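Local atomic coordinates of O-ureido-L-serine synthase (Streptomyces lavendulae, PDB entry 3X43), a protein that uses pyridoxal 5'-phosphate to add hydroxyurea to O-acetyl-L-serine, giving O-ureido-L-serine for biosynthesis of the antibiotic D-cycloserine. Residues Ala268-Ala273 / Ala288-Thr293. Numbering follows the deposited sequence.
With PLP (pyridoxal-5'-phosphate), chain J.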
loop_
_atom_site.group_PDB
_atom_site.type_symbol
_atom_site.label_atom_id
_atom_site.label_comp_id
_atom_site.label_asym_id
_atom_site.label_seq_id
_atom_site.Cartn_x
_atom_site.Cartn_y
_atom_site.Cartn_z
ATOM N N ALA B 268 -20.068 -14.424 15.121
ATOM C CA ALA B 268 -21.215 -14.988 14.429
ATOM C C ALA B 268 -20.877 -15.304 12.971
ATOM O O ALA B 268 -21.139 -16.419 12.493
ATOM C CB ALA B 268 -22.385 -14.030 14.499
ATOM N N THR B 269 -20.299 -14.332 12.265
ATOM C CA THR B 269 -19.946 -14.541 10.863
ATOM C C THR B 269 -18.943 -15.681 10.695
ATOM O O THR B 269 -19.058 -16.490 9.775
ATOM C CB THR B 269 -19.350 -13.247 10.203
ATOM O OG1 THR B 269 -18.057 -12.970 10.754
ATOM C CG2 THR B 269 -20.264 -12.054 10.425
ATOM N N VAL B 270 -17.949 -15.743 11.575
ATOM C CA VAL B 270 -16.961 -16.804 11.476
ATOM C C VAL B 270 -17.622 -18.164 11.736
ATOM O O VAL B 270 -17.324 -19.150 11.049
ATOM C CB VAL B 270 -15.786 -16.561 12.450
ATOM C CG1 VAL B 270 -14.816 -17.743 12.425
ATOM C CG2 VAL B 270 -15.053 -15.296 12.044
ATOM N N ALA B 271 -18.537 -18.203 12.704
ATOM C CA ALA B 271 -19.259 -19.437 13.031
ATOM C C ALA B 271 -20.022 -19.945 11.810
ATOM O O ALA B 271 -19.952 -21.134 11.476
ATOM C CB ALA B 271 -20.232 -19.200 14.189
ATOM N N THR B 272 -20.748 -19.044 11.151
ATOM C CA THR B 272 -21.511 -19.400 9.953
ATOM C C THR B 272 -20.569 -19.945 8.881
ATOM O O THR B 272 -20.876 -20.929 8.214
ATOM C CB THR B 272 -22.251 -18.178 9.361
ATOM O OG1 THR B 272 -23.110 -17.603 10.352
ATOM C CG2 THR B 272 -23.081 -18.591 8.160
ATOM N N ALA B 273 -19.420 -19.299 8.720
ATOM C CA ALA B 273 -18.438 -19.727 7.728
ATOM C C ALA B 273 -17.955 -21.142 8.022
ATOM O O ALA B 273 -17.905 -21.994 7.129
ATOM C CB ALA B 273 -17.243 -18.762 7.715
ATOM N N ALA B 288 -15.397 -13.989 5.659
ATOM C CA ALA B 288 -16.280 -13.540 6.718
ATOM C C ALA B 288 -15.885 -12.129 7.158
ATOM O O ALA B 288 -14.699 -11.798 7.185
ATOM C CB ALA B 288 -16.193 -14.502 7.895
ATOM N N MET B 289 -16.881 -11.309 7.492
ATOM C CA MET B 289 -16.652 -9.930 7.942
ATOM C C MET B 289 -16.499 -9.854 9.458
ATOM O O MET B 289 -17.327 -10.380 10.190
ATOM C CB MET B 289 -17.821 -9.018 7.541
ATOM C CG MET B 289 -17.986 -8.768 6.044
ATOM S SD MET B 289 -16.664 -7.786 5.295
ATOM C CE MET B 289 -16.634 -6.314 6.321
ATOM N N LEU B 290 -15.448 -9.178 9.914
ATOM C CA LEU B 290 -15.159 -8.983 11.337
ATOM C C LEU B 290 -15.413 -7.480 11.558
ATOM O O LEU B 290 -14.507 -6.660 11.437
ATOM C CB LEU B 290 -13.692 -9.315 11.612
ATOM C CG LEU B 290 -13.328 -10.727 12.067
ATOM C CD1 LEU B 290 -14.052 -11.762 11.230
ATOM C CD2 LEU B 290 -11.829 -10.902 11.969
ATOM N N PRO B 291 -16.641 -7.115 11.933
ATOM C CA PRO B 291 -16.994 -5.705 12.141
ATOM C C PRO B 291 -16.273 -4.813 13.143
ATOM O O PRO B 291 -16.173 -3.609 12.918
ATOM C CB PRO B 291 -18.509 -5.752 12.396
ATOM C CG PRO B 291 -18.944 -7.126 11.894
ATOM C CD PRO B 291 -17.780 -8.006 12.211
ATOM N N ASP B 292 -15.770 -5.356 14.242
ATOM C CA ASP B 292 -15.115 -4.481 15.202
ATOM C C ASP B 292 -14.172 -5.168 16.167
ATOM O O ASP B 292 -14.056 -6.398 16.166
ATOM C CB ASP B 292 -16.170 -3.676 15.983
ATOM C CG ASP B 292 -17.016 -4.539 16.938
ATOM O OD1 ASP B 292 -16.865 -5.780 16.971
ATOM O OD2 ASP B 292 -17.846 -3.952 17.669
ATOM N N THR B 293 -13.487 -4.360 16.974
ATOM C CA THR B 293 -12.538 -4.875 17.955
ATOM C C THR B 293 -13.247 -5.402 19.197
ATOM O O THR B 293 -14.214 -4.802 19.674
ATOM C CB THR B 293 -11.535 -3.798 18.412
ATOM O OG1 THR B 293 -10.784 -4.295 19.522
ATOM C CG2 THR B 293 -12.256 -2.528 18.837
HETATM N N1 PLP J . -21.571 -5.673 13.862
HETATM C C2 PLP J . -21.257 -4.536 14.616
HETATM C C2A PLP J . -20.549 -4.641 15.949
HETATM C C3 PLP J . -21.618 -3.324 14.096
HETATM O O3 PLP J . -21.297 -2.182 14.733
HETATM C C4 PLP J . -22.293 -3.286 12.847
HETATM C C4A PLP J . -22.650 -1.879 12.214
HETATM C C5 PLP J . -22.583 -4.496 12.156
HETATM C C6 PLP J . -22.205 -5.645 12.680
HETATM C C5A PLP J . -23.463 -4.578 10.911
HETATM O O4P PLP J . -22.955 -3.842 9.791
HETATM P P PLP J . -23.891 -3.031 8.787
HETATM O O1P PLP J . -24.547 -1.996 9.580
HETATM O O2P PLP J . -23.031 -2.461 7.756
HETATM O O3P PLP J . -24.841 -3.987 8.223
#
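Thr269 meets the backbone of Met289 through its hydroxyl, OG1 lying 2.7 Å from Met289 O, well within hydrogen-bonding distance. OG1 has a further hydrogen-bonding partner in Ala266 O, one turn back on the same helix. The torsion explains the approach: chi1 at 69° brings OG1 up against the strand, and the methyl CG2 of Thr269 also comes to 3.4 Å from Met289 O. Close packing is possible here because Ala288 points only a methyl at the helix; its CB is 3.7 Å from Thr269 OG1, and Val270 CG2 touches Leu290 CD1 at 3.8 Å, beside Val31. The axes of segments 268-273 and 288-290 approach to 7.3 Å and run nearly antiparallel, at 163°. In the large domain of this fold-type II enzyme, helix 264-279 leads into strand 284-290 as the last part of a beta-alpha-beta-type connection that starts from the parallel strand 238-242 of the same mixed sheet; strand 284-290 is hydrogen-bonded between strands 27-33 and 171-175. Toward Ala273 the fit is slacker, its CB being 4.4 Å from Ala288 CB. Beyond the strand the chain leaves the helix and reaches the cofactor, where Pro291 CB is 3.4 Å from PLP N1. Asp292 OD2, hydrogen-bonded to Tyr297 OH and Asn73 ND2, lies beside the cofactor methyl; of the two segments' residues, Thr293 alone, packing on Glu295 of a second subunit, is partly exposed.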